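Local coordinates for protein 3-chlorocatechol 1,2-dioxygenase (Rhodococcus opacus, PDB 2BOY) that probably catalyses the iron(III)-dependent intradiol ring cleavage of catechols such as 3-chlorocatechol in the bacterial breakdown of aromatic compounds, at residues L103-E108 with L192-A197; G107-Q112 with A118-D123; T206-E211 with T245-T250. All coordinates share one frame; numbering follows the deposited sequence. Where two conformers were deposited one is given.

Interaction 1: L103-E108 with L192-A197. With FE (Fe (III) ion), chain I; BHO (benzhydroxamic acid), chain J.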
ATOM      1  N   LEU A 103     -29.789  25.514  -5.749  1.00 21.88           N
ATOM      2  CA  LEU A 103     -29.928  25.139  -4.364  1.00 19.47           C
ATOM      3  C   LEU A 103     -29.697  26.374  -3.512  1.00 19.69           C
ATOM      4  O   LEU A 103     -28.647  27.043  -3.671  1.00 19.79           O
ATOM      5  CB  LEU A 103     -28.873  24.068  -3.974  1.00 18.91           C
ATOM      6  CG  LEU A 103     -28.903  23.695  -2.478  1.00 19.46           C
ATOM      7  CD1 LEU A 103     -30.254  23.065  -2.066  1.00 19.41           C
ATOM      8  CD2 LEU A 103     -27.706  22.770  -2.096  1.00 18.78           C
ATOM      9  N   ILE A 104     -30.622  26.654  -2.598  1.00 18.80           N
ATOM     10  CA  ILE A 104     -30.424  27.735  -1.616  1.00 18.76           C
ATOM     11  C   ILE A 104     -30.180  27.073  -0.292  1.00 18.80           C
ATOM     12  O   ILE A 104     -31.045  26.328   0.233  1.00 18.96           O
ATOM     13  CB  ILE A 104     -31.614  28.719  -1.553  1.00 19.84           C
ATOM     14  CG1 ILE A 104     -31.951  29.258  -2.964  1.00 19.21           C
ATOM     15  CG2 ILE A 104     -31.349  29.822  -0.543  1.00 20.23           C
ATOM     16  CD1 ILE A 104     -30.798  29.973  -3.698  1.00 21.12           C
ATOM     17  N   PHE A 105     -28.993  27.338   0.258  1.00 18.29           N
ATOM     18  CA  PHE A 105     -28.562  26.669   1.495  1.00 17.69           C
ATOM     19  C   PHE A 105     -28.547  27.694   2.635  1.00 17.92           C
ATOM     20  O   PHE A 105     -27.872  28.722   2.528  1.00 18.45           O
ATOM     21  CB  PHE A 105     -27.189  25.995   1.292  1.00 17.28           C
ATOM     22  CG  PHE A 105     -26.681  25.265   2.518  1.00 16.81           C
ATOM     23  CD1 PHE A 105     -26.235  25.977   3.631  1.00 19.78           C
ATOM     24  CD2 PHE A 105     -26.645  23.868   2.550  1.00 17.87           C
ATOM     25  CE1 PHE A 105     -25.767  25.325   4.800  1.00 16.96           C
ATOM     26  CE2 PHE A 105     -26.148  23.180   3.691  1.00 17.15           C
ATOM     27  CZ  PHE A 105     -25.737  23.938   4.836  1.00 17.68           C
ATOM     28  N   ARG A 106     -29.366  27.468   3.666  1.00 16.16           N
ATOM     29  CA  ARG A 106     -29.446  28.390   4.801  1.00 17.19           C
ATOM     30  C   ARG A 106     -28.686  27.742   5.946  1.00 16.66           C
ATOM     31  O   ARG A 106     -29.115  26.698   6.491  1.00 16.94           O
ATOM     32  CB  ARG A 106     -30.921  28.623   5.196  1.00 17.65           C
ATOM     33  CG  ARG A 106     -31.733  29.264   4.066  1.00 19.18           C
ATOM     34  CD  ARG A 106     -33.248  29.449   4.379  1.00 28.96           C
ATOM     35  NE  ARG A 106     -34.004  29.871   3.169  1.00 29.87           N
ATOM     36  CZ  ARG A 106     -33.858  31.060   2.613  1.00 29.25           C
ATOM     37  NH1 ARG A 106     -33.006  31.900   3.179  1.00 30.27           N
ATOM     38  NH2 ARG A 106     -34.565  31.417   1.530  1.00 25.75           N
ATOM     39  N   GLY A 107     -27.545  28.346   6.310  1.00 18.70           N
ATOM     40  CA  GLY A 107     -26.686  27.816   7.354  1.00 16.50           C
ATOM     41  C   GLY A 107     -26.790  28.594   8.655  1.00 18.37           C
ATOM     42  O   GLY A 107     -27.124  29.792   8.671  1.00 17.80           O
ATOM     43  N   GLU A 108     -26.515  27.904   9.756  1.00 18.04           N
ATOM     44  CA  GLU A 108     -26.383  28.558  11.047  1.00 19.12           C
ATOM     45  C   GLU A 108     -25.242  27.821  11.753  1.00 18.98           C
ATOM     46  O   GLU A 108     -25.104  26.574  11.623  1.00 18.89           O
ATOM     47  CB  GLU A 108     -27.699  28.445  11.873  1.00 21.30           C
ATOM     48  CG  GLU A 108     -27.656  29.235  13.208  1.00 25.15           C
ATOM     49  CD  GLU A 108     -28.856  28.992  14.123  1.00 32.17           C
ATOM     50  OE1 GLU A 108     -29.438  27.877  14.081  1.00 34.09           O
ATOM     51  OE2 GLU A 108     -29.176  29.908  14.926  1.00 34.10           O
ATOM     52  N   LEU A 192     -21.818  18.257  -0.191  1.00 16.56           N
ATOM     53  CA  LEU A 192     -21.155  19.526  -0.038  1.00 16.35           C
ATOM     54  C   LEU A 192     -20.116  19.292   1.049  1.00 17.09           C
ATOM     55  O   LEU A 192     -20.479  18.728   2.098  1.00 16.34           O
ATOM     56  CB  LEU A 192     -22.140  20.584   0.452  1.00 16.16           C
ATOM     57  CG  LEU A 192     -23.404  20.733  -0.407  1.00 16.78           C
ATOM     58  CD1 LEU A 192     -24.261  21.846   0.189  1.00 16.26           C
ATOM     59  CD2 LEU A 192     -22.913  21.119  -1.833  1.00 14.81           C
ATOM     60  N   HIS A 193     -18.869  19.708   0.786  1.00 15.92           N
ATOM     61  CA  HIS A 193     -17.722  19.591   1.762  1.00 15.90           C
ATOM     62  C   HIS A 193     -17.598  20.892   2.543  1.00 15.90           C
ATOM     63  O   HIS A 193     -17.735  21.954   1.950  1.00 16.43           O
ATOM     64  CB  HIS A 193     -16.406  19.458   1.013  1.00 15.51           C
ATOM     65  CG  HIS A 193     -16.164  18.104   0.401  1.00 16.46           C
ATOM     66  ND1 HIS A 193     -15.638  17.065   1.131  1.00 16.68           N
ATOM     67  CD2 HIS A 193     -16.319  17.637  -0.870  1.00 12.80           C
ATOM     68  CE1 HIS A 193     -15.517  15.999   0.354  1.00 17.74           C
ATOM     69  NE2 HIS A 193     -15.938  16.318  -0.862  1.00 15.31           N
ATOM     70  N   TRP A 194     -17.217  20.852   3.839  1.00 15.93           N
ATOM     71  CA  TRP A 194     -17.093  22.078   4.614  1.00 15.80           C
ATOM     72  C   TRP A 194     -15.910  21.943   5.569  1.00 16.30           C
ATOM     73  O   TRP A 194     -15.723  20.880   6.159  1.00 15.80           O
ATOM     74  CB  TRP A 194     -18.318  22.284   5.499  1.00 17.04           C
ATOM     75  CG  TRP A 194     -19.623  22.332   4.769  1.00 15.69           C
ATOM     76  CD1 TRP A 194     -20.381  21.266   4.371  1.00 18.65           C
ATOM     77  CD2 TRP A 194     -20.332  23.507   4.362  1.00 17.84           C
ATOM     78  NE1 TRP A 194     -21.502  21.720   3.713  1.00 17.91           N
ATOM     79  CE2 TRP A 194     -21.505  23.086   3.713  1.00 16.78           C
ATOM     80  CE3 TRP A 194     -20.084  24.890   4.469  1.00 19.33           C
ATOM     81  CZ2 TRP A 194     -22.437  23.983   3.200  1.00 16.37           C
ATOM     82  CZ3 TRP A 194     -21.019  25.787   3.943  1.00 20.75           C
ATOM     83  CH2 TRP A 194     -22.170  25.326   3.321  1.00 16.58           C
ATOM     84  N   ILE A 195     -15.108  22.997   5.647  1.00 15.67           N
ATOM     85  CA  ILE A 195     -14.143  23.165   6.763  1.00 17.58           C
ATOM     86  C   ILE A 195     -14.547  24.456   7.430  1.00 17.88           C
ATOM     87  O   ILE A 195     -14.628  25.500   6.769  1.00 19.28           O
ATOM     88  CB  ILE A 195     -12.682  23.182   6.267  1.00 17.36           C
ATOM     89  CG1 ILE A 195     -12.273  21.771   5.791  1.00 16.79           C
ATOM     90  CG2 ILE A 195     -11.690  23.651   7.421  1.00 16.90           C
ATOM     91  CD1 ILE A 195     -10.951  21.747   4.984  1.00 21.21           C
ATOM     92  N   ILE A 196     -14.808  24.394   8.735  1.00 17.23           N
ATOM     93  CA  ILE A 196     -15.446  25.474   9.459  1.00 17.71           C
ATOM     94  C   ILE A 196     -14.563  25.808  10.655  1.00 19.58           C
ATOM     95  O   ILE A 196     -14.174  24.900  11.406  1.00 19.75           O
ATOM     96  CB  ILE A 196     -16.833  25.000   9.933  1.00 16.83           C
ATOM     97  CG1 ILE A 196     -17.659  24.543   8.693  1.00 16.97           C
ATOM     98  CG2 ILE A 196     -17.593  26.131  10.710  1.00 16.64           C
ATOM     99  CD1 ILE A 196     -18.870  23.693   9.082  1.00 20.31           C
ATOM    100  N   ALA A 197     -14.256  27.084  10.819  1.00 19.08           N
ATOM    101  CA  ALA A 197     -13.248  27.470  11.805  1.00 20.53           C
ATOM    102  C   ALA A 197     -13.571  28.824  12.460  1.00 21.05           C
ATOM    103  O   ALA A 197     -14.113  29.728  11.824  1.00 19.48           O
ATOM    104  CB  ALA A 197     -11.889  27.559  11.107  1.00 20.39           C
TER
HETATM  105 FE    FE I1255     -16.235  15.057  -2.615  1.00 19.79          FE
HETATM  106  C1  BHO J1256     -13.890  12.037  -1.929  1.00 27.06           C
HETATM  107  C2  BHO J1256     -13.617  11.168  -0.767  1.00 23.55           C
HETATM  108  C3  BHO J1256     -12.853  10.015  -0.959  1.00 24.45           C
HETATM  109  C4  BHO J1256     -12.389   9.707  -2.247  1.00 23.54           C
HETATM  110  C5  BHO J1256     -12.660  10.527  -3.329  1.00 27.64           C
HETATM  111  C6  BHO J1256     -13.420  11.688  -3.185  1.00 29.03           C
HETATM  112  C   BHO J1256     -14.707  13.273  -1.718  1.00 29.90           C
HETATM  113  O1  BHO J1256     -15.488  13.251  -0.825  1.00 37.08           O
HETATM  114  N   BHO J1256     -14.678  14.364  -2.457  1.00 32.14           N
HETATM  115  O2  BHO J1256     -13.640  14.952  -2.802  1.00 37.54           O

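Interaction 2: G107-Q112 with A118-D123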
ATOM      1  N   GLY A 107     -27.545  28.346   6.310  1.00 18.70           N
ATOM      2  CA  GLY A 107     -26.686  27.816   7.354  1.00 16.50           C
ATOM      3  C   GLY A 107     -26.790  28.594   8.655  1.00 18.37           C
ATOM      4  O   GLY A 107     -27.124  29.792   8.671  1.00 17.80           O
ATOM      5  N   GLU A 108     -26.515  27.904   9.756  1.00 18.04           N
ATOM      6  CA  GLU A 108     -26.383  28.558  11.047  1.00 19.12           C
ATOM      7  C   GLU A 108     -25.242  27.821  11.753  1.00 18.98           C
ATOM      8  O   GLU A 108     -25.104  26.574  11.623  1.00 18.89           O
ATOM      9  CB  GLU A 108     -27.699  28.445  11.873  1.00 21.30           C
ATOM     10  CG  GLU A 108     -27.656  29.235  13.208  1.00 25.15           C
ATOM     11  CD  GLU A 108     -28.856  28.992  14.123  1.00 32.17           C
ATOM     12  OE1 GLU A 108     -29.438  27.877  14.081  1.00 34.09           O
ATOM     13  OE2 GLU A 108     -29.176  29.908  14.926  1.00 34.10           O
ATOM     14  N   VAL A 109     -24.444  28.572  12.500  1.00 19.19           N
ATOM     15  CA  VAL A 109     -23.398  27.993  13.335  1.00 18.10           C
ATOM     16  C   VAL A 109     -23.607  28.501  14.768  1.00 19.59           C
ATOM     17  O   VAL A 109     -23.686  29.724  14.971  1.00 18.57           O
ATOM     18  CB  VAL A 109     -21.950  28.334  12.877  1.00 17.57           C
ATOM     19  CG1 VAL A 109     -20.927  27.530  13.752  1.00 16.93           C
ATOM     20  CG2 VAL A 109     -21.707  28.059  11.325  1.00 16.76           C
ATOM     21  N   VAL A 110     -23.708  27.561  15.715  1.00 18.67           N
ATOM     22  CA  VAL A 110     -23.910  27.906  17.135  1.00 20.47           C
ATOM     23  C   VAL A 110     -22.779  27.328  17.992  1.00 22.47           C
ATOM     24  O   VAL A 110     -22.039  26.478  17.513  1.00 20.91           O
ATOM     25  CB  VAL A 110     -25.250  27.382  17.634  1.00 20.25           C
ATOM     26  CG1 VAL A 110     -26.435  28.042  16.849  1.00 20.41           C
ATOM     27  CG2 VAL A 110     -25.308  25.791  17.623  1.00 17.49           C
ATOM     28  N   ASP A 111     -22.640  27.781  19.252  1.00 24.41           N
ATOM     29  CA  ASP A 111     -21.686  27.152  20.155  1.00 26.46           C
ATOM     30  C   ASP A 111     -22.397  26.038  20.945  1.00 27.91           C
ATOM     31  O   ASP A 111     -23.577  25.767  20.718  1.00 28.43           O
ATOM     32  CB  ASP A 111     -21.018  28.197  21.063  1.00 25.66           C
ATOM     33  CG  ASP A 111     -22.005  28.925  21.968  1.00 26.38           C
ATOM     34  OD1 ASP A 111     -23.095  28.385  22.254  1.00 25.37           O
ATOM     35  OD2 ASP A 111     -21.765  30.063  22.435  1.00 28.40           O
ATOM     36  N   GLN A 112     -21.703  25.427  21.886  1.00 31.13           N
ATOM     37  CA  GLN A 112     -22.286  24.306  22.604  1.00 34.27           C
ATOM     38  C   GLN A 112     -23.413  24.691  23.551  1.00 35.12           C
ATOM     39  O   GLN A 112     -24.180  23.811  23.925  1.00 36.60           O
ATOM     40  CB  GLN A 112     -21.227  23.356  23.227  1.00 34.75           C
ATOM     41  CG  GLN A 112     -20.167  24.022  24.052  1.00 39.23           C
ATOM     42  CD  GLN A 112     -18.752  23.436  23.836  1.00 43.22           C
ATOM     43  OE1 GLN A 112     -18.550  22.205  23.815  1.00 47.25           O
ATOM     44  NE2 GLN A 112     -17.775  24.321  23.724  1.00 43.33           N
ATOM     45  N   ALA A 118     -20.745  34.372  15.496  1.00 24.25           N
ATOM     46  CA  ALA A 118     -20.496  35.284  14.373  1.00 24.04           C
ATOM     47  C   ALA A 118     -19.055  35.159  13.861  1.00 23.76           C
ATOM     48  O   ALA A 118     -18.165  34.777  14.606  1.00 24.89           O
ATOM     49  CB  ALA A 118     -20.790  36.745  14.805  1.00 24.56           C
ATOM     50  N   ASP A 119     -18.829  35.509  12.600  1.00 24.22           N
ATOM     51  CA  ASP A 119     -17.504  35.535  11.989  1.00 24.77           C
ATOM     52  C   ASP A 119     -16.829  34.161  11.970  1.00 24.19           C
ATOM     53  O   ASP A 119     -15.609  34.065  12.037  1.00 24.92           O
ATOM     54  CB  ASP A 119     -16.617  36.553  12.722  1.00 25.78           C
ATOM     55  CG  ASP A 119     -17.138  37.980  12.548  1.00 30.34           C
ATOM     56  OD1 ASP A 119     -17.310  38.397  11.390  1.00 31.17           O
ATOM     57  OD2 ASP A 119     -17.431  38.722  13.509  1.00 37.39           O
ATOM     58  N   VAL A 120     -17.626  33.097  11.945  1.00 22.83           N
ATOM     59  CA  VAL A 120     -17.090  31.766  11.667  1.00 22.03           C
ATOM     60  C   VAL A 120     -16.752  31.751  10.192  1.00 22.93           C
ATOM     61  O   VAL A 120     -17.533  32.271   9.382  1.00 21.00           O
ATOM     62  CB  VAL A 120     -18.131  30.650  12.011  1.00 22.55           C
ATOM     63  CG1 VAL A 120     -17.630  29.259  11.617  1.00 18.82           C
ATOM     64  CG2 VAL A 120     -18.476  30.705  13.520  1.00 19.11           C
ATOM     65  N   LEU A 121     -15.583  31.196   9.853  1.00 23.09           N
ATOM     66  CA  LEU A 121     -15.166  31.130   8.456  1.00 23.60           C
ATOM     67  C   LEU A 121     -15.483  29.727   7.981  1.00 23.05           C
ATOM     68  O   LEU A 121     -15.172  28.745   8.686  1.00 22.92           O
ATOM     69  CB  LEU A 121     -13.659  31.423   8.283  1.00 24.07           C
ATOM     70  CG  LEU A 121     -13.035  32.842   8.368  0.50 26.07           C
ATOM     71  CD1 LEU A 121     -13.899  33.939   8.995  0.50 26.75           C
ATOM     72  CD2 LEU A 121     -11.660  32.817   9.053  0.50 24.43           C
ATOM     73  N   LEU A 122     -16.143  29.631   6.826  1.00 21.55           N
ATOM     74  CA  LEU A 122     -16.478  28.314   6.256  1.00 20.98           C
ATOM     75  C   LEU A 122     -15.904  28.236   4.856  1.00 21.16           C
ATOM     76  O   LEU A 122     -16.101  29.155   4.056  1.00 22.39           O
ATOM     77  CB  LEU A 122     -18.004  28.064   6.198  1.00 20.89           C
ATOM     78  CG  LEU A 122     -18.809  28.008   7.504  1.00 19.49           C
ATOM     79  CD1 LEU A 122     -19.292  29.414   7.864  1.00 19.64           C
ATOM     80  CD2 LEU A 122     -19.959  27.065   7.400  1.00 17.73           C
ATOM     81  N   ASP A 123     -15.172  27.159   4.584  1.00 20.22           N
ATOM     82  CA  ASP A 123     -14.632  26.871   3.282  1.00 20.60           C
ATOM     83  C   ASP A 123     -15.535  25.781   2.728  1.00 19.83           C
ATOM     84  O   ASP A 123     -15.654  24.731   3.347  1.00 20.65           O
ATOM     85  CB  ASP A 123     -13.222  26.306   3.452  1.00 22.42           C
ATOM     86  CG  ASP A 123     -12.219  26.930   2.519  1.00 25.31           C
ATOM     87  OD1 ASP A 123     -11.116  27.266   2.957  1.00 28.72           O
ATOM     88  OD2 ASP A 123     -12.423  27.108   1.314  1.00 28.21           O
TER

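Interaction 3: T206-E211 with T245-T250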
ATOM      1  N   THR A 206     -16.581  18.450   7.659  1.00 16.55           N
ATOM      2  CA  THR A 206     -17.739  17.599   7.515  1.00 15.57           C
ATOM      3  C   THR A 206     -18.258  17.633   6.064  1.00 15.23           C
ATOM      4  O   THR A 206     -17.689  18.315   5.211  1.00 14.87           O
ATOM      5  CB  THR A 206     -18.827  18.011   8.576  1.00 16.56           C
ATOM      6  OG1 THR A 206     -19.856  17.012   8.663  1.00 18.34           O
ATOM      7  CG2 THR A 206     -19.550  19.340   8.243  1.00 19.33           C
ATOM      8  N   GLN A 207     -19.312  16.875   5.819  1.00 15.57           N
ATOM      9  CA  GLN A 207     -19.925  16.785   4.479  1.00 16.43           C
ATOM     10  C   GLN A 207     -21.408  16.733   4.698  1.00 17.00           C
ATOM     11  O   GLN A 207     -21.859  16.138   5.678  1.00 17.72           O
ATOM     12  CB  GLN A 207     -19.554  15.463   3.831  1.00 16.13           C
ATOM     13  CG  GLN A 207     -18.088  15.382   3.443  1.00 20.48           C
ATOM     14  CD  GLN A 207     -17.788  14.255   2.495  1.00 19.91           C
ATOM     15  OE1 GLN A 207     -18.608  13.908   1.633  1.00 20.25           O
ATOM     16  NE2 GLN A 207     -16.599  13.696   2.629  1.00 20.57           N
ATOM     17  N   LEU A 208     -22.187  17.270   3.761  1.00 16.90           N
ATOM     18  CA  LEU A 208     -23.646  17.123   3.891  1.00 16.26           C
ATOM     19  C   LEU A 208     -24.161  16.474   2.610  1.00 16.81           C
ATOM     20  O   LEU A 208     -23.707  16.825   1.549  1.00 16.34           O
ATOM     21  CB  LEU A 208     -24.307  18.499   4.108  1.00 15.65           C
ATOM     22  CG  LEU A 208     -23.845  19.172   5.422  1.00 17.41           C
ATOM     23  CD1 LEU A 208     -24.310  20.621   5.526  1.00 15.85           C
ATOM     24  CD2 LEU A 208     -24.304  18.356   6.646  1.00 19.29           C
ATOM     25  N   TYR A 209     -25.070  15.526   2.751  1.00 17.07           N
ATOM     26  CA  TYR A 209     -25.595  14.695   1.667  1.00 17.37           C
ATOM     27  C   TYR A 209     -27.078  15.010   1.498  1.00 18.69           C
ATOM     28  O   TYR A 209     -27.636  15.753   2.285  1.00 20.42           O
ATOM     29  CB  TYR A 209     -25.450  13.238   2.059  1.00 16.15           C
ATOM     30  CG  TYR A 209     -24.029  12.845   2.406  1.00 16.64           C
ATOM     31  CD1 TYR A 209     -23.591  12.851   3.725  1.00 16.94           C
ATOM     32  CD2 TYR A 209     -23.133  12.459   1.398  1.00 17.12           C
ATOM     33  CE1 TYR A 209     -22.283  12.511   4.040  1.00 18.36           C
ATOM     34  CE2 TYR A 209     -21.816  12.118   1.705  1.00 17.79           C
ATOM     35  CZ  TYR A 209     -21.409  12.144   3.026  1.00 17.51           C
ATOM     36  OH  TYR A 209     -20.119  11.785   3.347  1.00 18.05           O
ATOM     37  N   PHE A 210     -27.714  14.477   0.462  1.00 21.12           N
ATOM     38  CA  PHE A 210     -29.125  14.811   0.139  1.00 22.77           C
ATOM     39  C   PHE A 210     -29.957  13.549   0.348  1.00 25.02           C
ATOM     40  O   PHE A 210     -29.651  12.517  -0.253  1.00 25.14           O
ATOM     41  CB  PHE A 210     -29.187  15.334  -1.280  1.00 22.30           C
ATOM     42  CG  PHE A 210     -28.367  16.564  -1.480  1.00 23.72           C
ATOM     43  CD1 PHE A 210     -27.063  16.489  -1.951  1.00 24.90           C
ATOM     44  CD2 PHE A 210     -28.869  17.808  -1.101  1.00 24.41           C
ATOM     45  CE1 PHE A 210     -26.306  17.619  -2.074  1.00 22.19           C
ATOM     46  CE2 PHE A 210     -28.103  18.947  -1.231  1.00 25.02           C
ATOM     47  CZ  PHE A 210     -26.820  18.851  -1.719  1.00 24.33           C
ATOM     48  N   GLU A 211     -30.921  13.627   1.271  1.00 26.89           N
ATOM     49  CA  GLU A 211     -31.800  12.525   1.714  1.00 30.63           C
ATOM     50  C   GLU A 211     -32.217  11.591   0.581  1.00 32.49           C
ATOM     51  O   GLU A 211     -32.136  10.371   0.668  1.00 33.63           O
ATOM     52  CB  GLU A 211     -33.102  13.139   2.214  1.00 30.87           C
ATOM     53  CG  GLU A 211     -33.434  12.765   3.625  1.00 34.74           C
ATOM     54  CD  GLU A 211     -34.394  13.744   4.229  1.00 36.60           C
ATOM     55  OE1 GLU A 211     -35.207  14.338   3.478  1.00 36.71           O
ATOM     56  OE2 GLU A 211     -34.306  13.922   5.451  1.00 39.81           O
ATOM     57  N   THR A 245     -32.652  24.223   1.504  1.00 21.07           N
ATOM     58  CA  THR A 245     -32.321  23.351   2.628  1.00 20.89           C
ATOM     59  C   THR A 245     -31.689  24.181   3.758  1.00 20.39           C
ATOM     60  O   THR A 245     -31.302  25.299   3.530  1.00 18.82           O
ATOM     61  CB  THR A 245     -31.418  22.196   2.135  1.00 20.68           C
ATOM     62  OG1 THR A 245     -31.340  21.190   3.160  1.00 22.27           O
ATOM     63  CG2 THR A 245     -29.951  22.647   1.945  1.00 19.96           C
ATOM     64  N   SER A 246     -31.636  23.629   4.974  1.00 20.80           N
ATOM     65  CA  SER A 246     -31.193  24.366   6.154  1.00 21.79           C
ATOM     66  C   SER A 246     -30.341  23.388   6.911  1.00 20.56           C
ATOM     67  O   SER A 246     -30.628  22.179   6.921  1.00 20.91           O
ATOM     68  CB  SER A 246     -32.374  24.744   7.065  1.00 21.40           C
ATOM     69  OG  SER A 246     -33.206  25.683   6.407  1.00 30.57           O
ATOM     70  N   TYR A 247     -29.303  23.897   7.546  1.00 20.07           N
ATOM     71  CA  TYR A 247     -28.484  23.074   8.432  1.00 19.52           C
ATOM     72  C   TYR A 247     -27.919  23.911   9.548  1.00 18.85           C
ATOM     73  O   TYR A 247     -27.540  25.059   9.336  1.00 19.24           O
ATOM     74  CB  TYR A 247     -27.312  22.397   7.693  1.00 18.79           C
ATOM     75  CG  TYR A 247     -26.649  21.309   8.515  1.00 18.84           C
ATOM     76  CD1 TYR A 247     -27.238  20.033   8.650  1.00 20.96           C
ATOM     77  CD2 TYR A 247     -25.449  21.557   9.159  1.00 19.79           C
ATOM     78  CE1 TYR A 247     -26.634  19.029   9.444  1.00 20.78           C
ATOM     79  CE2 TYR A 247     -24.835  20.605   9.927  1.00 20.33           C
ATOM     80  CZ  TYR A 247     -25.438  19.334  10.074  1.00 22.33           C
ATOM     81  OH  TYR A 247     -24.797  18.383  10.835  1.00 22.44           O
ATOM     82  N   LYS A 248     -27.814  23.309  10.724  1.00 18.15           N
ATOM     83  CA  LYS A 248     -27.196  23.982  11.846  1.00 18.77           C
ATOM     84  C   LYS A 248     -25.953  23.243  12.284  1.00 18.51           C
ATOM     85  O   LYS A 248     -26.044  22.056  12.690  1.00 18.13           O
ATOM     86  CB  LYS A 248     -28.167  24.056  13.043  1.00 20.50           C
ATOM     87  CG  LYS A 248     -27.530  24.640  14.316  1.00 20.87           C
ATOM     88  CD  LYS A 248     -28.490  24.652  15.553  1.00 27.87           C
ATOM     89  CE  LYS A 248     -28.532  23.276  16.274  1.00 35.02           C
ATOM     90  NZ  LYS A 248     -29.774  23.057  17.145  1.00 34.95           N
ATOM     91  N   PHE A 249     -24.807  23.935  12.202  1.00 17.93           N
ATOM     92  CA  PHE A 249     -23.515  23.416  12.638  1.00 18.41           C
ATOM     93  C   PHE A 249     -23.219  23.860  14.086  1.00 18.01           C
ATOM     94  O   PHE A 249     -23.627  24.945  14.510  1.00 18.55           O
ATOM     95  CB  PHE A 249     -22.372  23.989  11.793  1.00 18.51           C
ATOM     96  CG  PHE A 249     -22.495  23.726  10.282  1.00 18.34           C
ATOM     97  CD1 PHE A 249     -23.063  24.683   9.455  1.00 19.43           C
ATOM     98  CD2 PHE A 249     -21.930  22.581   9.711  1.00 16.16           C
ATOM     99  CE1 PHE A 249     -23.126  24.505   8.058  1.00 17.26           C
ATOM    100  CE2 PHE A 249     -22.009  22.380   8.307  1.00 18.87           C
ATOM    101  CZ  PHE A 249     -22.583  23.372   7.507  1.00 15.34           C
ATOM    102  N   THR A 250     -22.513  23.018  14.831  1.00 18.11           N
ATOM    103  CA  THR A 250     -22.081  23.396  16.189  1.00 19.28           C
ATOM    104  C   THR A 250     -20.569  23.315  16.311  1.00 19.40           C
ATOM    105  O   THR A 250     -19.979  22.335  15.873  1.00 20.29           O
ATOM    106  CB  THR A 250     -22.728  22.527  17.244  1.00 18.40           C
ATOM    107  OG1 THR A 250     -24.154  22.678  17.178  1.00 19.01           O
ATOM    108  CG2 THR A 250     -22.364  23.057  18.676  1.00 21.30           C
TER

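Interaction 1: L103-E108 with L192-A197
F105 and W194 meet inside the beta barrel of this intradiol dioxygenase, where strands that are not sheet neighbours face each other with their axes 12.3 Å apart at 31°. The far end of the indole lies over one face of the phenyl ring, displaced toward its rim, with F105 CZ 3.7 Å from W194 CZ2. The two six-membered rings are inclined by 40°, neither stacked flat nor set edge on. With CG anti to the backbone N (chi1 -179°), the F105 ring extends toward 192-197. Alongside, L192 passes the phenyl ring in the opposite direction, with L192 CD1 3.9 Å from F105 CD2. L192 CD1 also lies 4.2 Å from L103 CD2, so one leucine branch serves two partners. Further out, L208 packs on both rings, T245 and Y247 lie against F105, and L122, M124 and F249 border the indole. Between L192 and W194, H193 serves the iron site instead, where its ring stacks with W125 and Y133 and H191 are fellow ligands. Thus the residue flanked by the two core side chains binds the ferric ion, through H193 NE2 at 2.2 Å.

Interaction 2: G107-Q112 with A118-D123
A beta-arch brings V109, V120 and L122 together at one end of the barrel: strand 102-110 runs into a short loop, and the chain comes back as strand 121-125, which pairs with other strands and faces the first through side chains. V109 carries the contact by splitting its two branches. With CG1 anti to the backbone N (chi1 -174°), that methyl points at V120 and the two valines meet tip to tip, V109 CG1 lying 4.0 Å from V120 CG2. The other methyl turns to the next inward-pointing residue of the returning chain, at a looser 4.4 Å between V109 CG2 and L122 CD2. The backbones stay well apart, 7.5 Å between the CA atoms of V109 and V120, and the space between is bridged by methyls reaching in from both chains. Just before V120, D119 takes up a left-handed backbone conformation (phi 61°), consistent with a turn of the chain there. The loop itself is held by polar bonds: D111 OD1 accepts from A115 N, D119 forms a salt bridge with R150, and V120 N is bonded to T151 OG1. F249 lies against V109, and I196 touches both V120 and L122, which extends this apolar patch into the rest of the core. Successive strands that pair in different parts of the sheet and face each other through apolar side chains form a beta-arch, consistent with the sandwich-like beta fold of the transthyretin clan.

Interaction 3: T206-E211 with T245-T250
L208 lies over the ring of Y247 and touches F249 beside it, using a different methyl as the main point of contact with each. CD2 sits almost squarely above one face of the tyrosine, 3.7 Å from the ring centroid and 13° off the ring normal, a well-centred CH-pi contact. L208 CD1 touches both rings, 3.8 Å from F249 CZ, which it approaches obliquely, and 3.9 Å from Y247 CG. The two aromatic rings pack on each other within strand 245-250: Y247 turns an edge to the phenylalanine, its CD2 standing 3.5 Å above the plane of the F249 ring and over its centre. T206 meets the same phenylalanine differently, through CG2, which lies near the plane of the ring at its edge, 3.9 Å from F249 CE2. At T206, chi1 of -167° sets OG1 toward its hydrogen bond with Q71 O and leaves the methyl at that edge. Were Y247 replaced by an alanine, L208 CD2 would probably lose the ring face it rests on, and F249 the edge covering one of its faces, opening a gap between the strands. The strands run antiparallel at 152° with their axes 10.4 Å apart, so side chains rather than backbone bonds join them. F105 and W194 also pack on L208 and carry the cluster across the core. On the other side of strand 206-210, Q207 touches benzhydroxamic acid and bonds to R188 and I74. The contact with strand 245-250 is therefore made by methyls and aromatic carbons: dispersion and CH-pi attraction hold it, and the polar bonding of Q207 is kept to the ligand side.

From the N terminus, strand 102-110 opens both interaction 1 and interaction 2. Interaction 2 closes first, with five residues between its segments, and nests within the far longer span that interaction 1 closes at 192-197. Interaction 3 follows in series, joining 206-211 to the last strand, 245-250. Probable backbone hydrogen bonds knit the three together: I195 O to D123 N between interactions 1 and 2, L192 O to L208 N between 1 and 3, and E108 O to F249 N, which brings the C-terminal strand back beside the first. The three contacts thus tie the first and last strands of the barrel to the strands opposite, including the one that carries iron ligands.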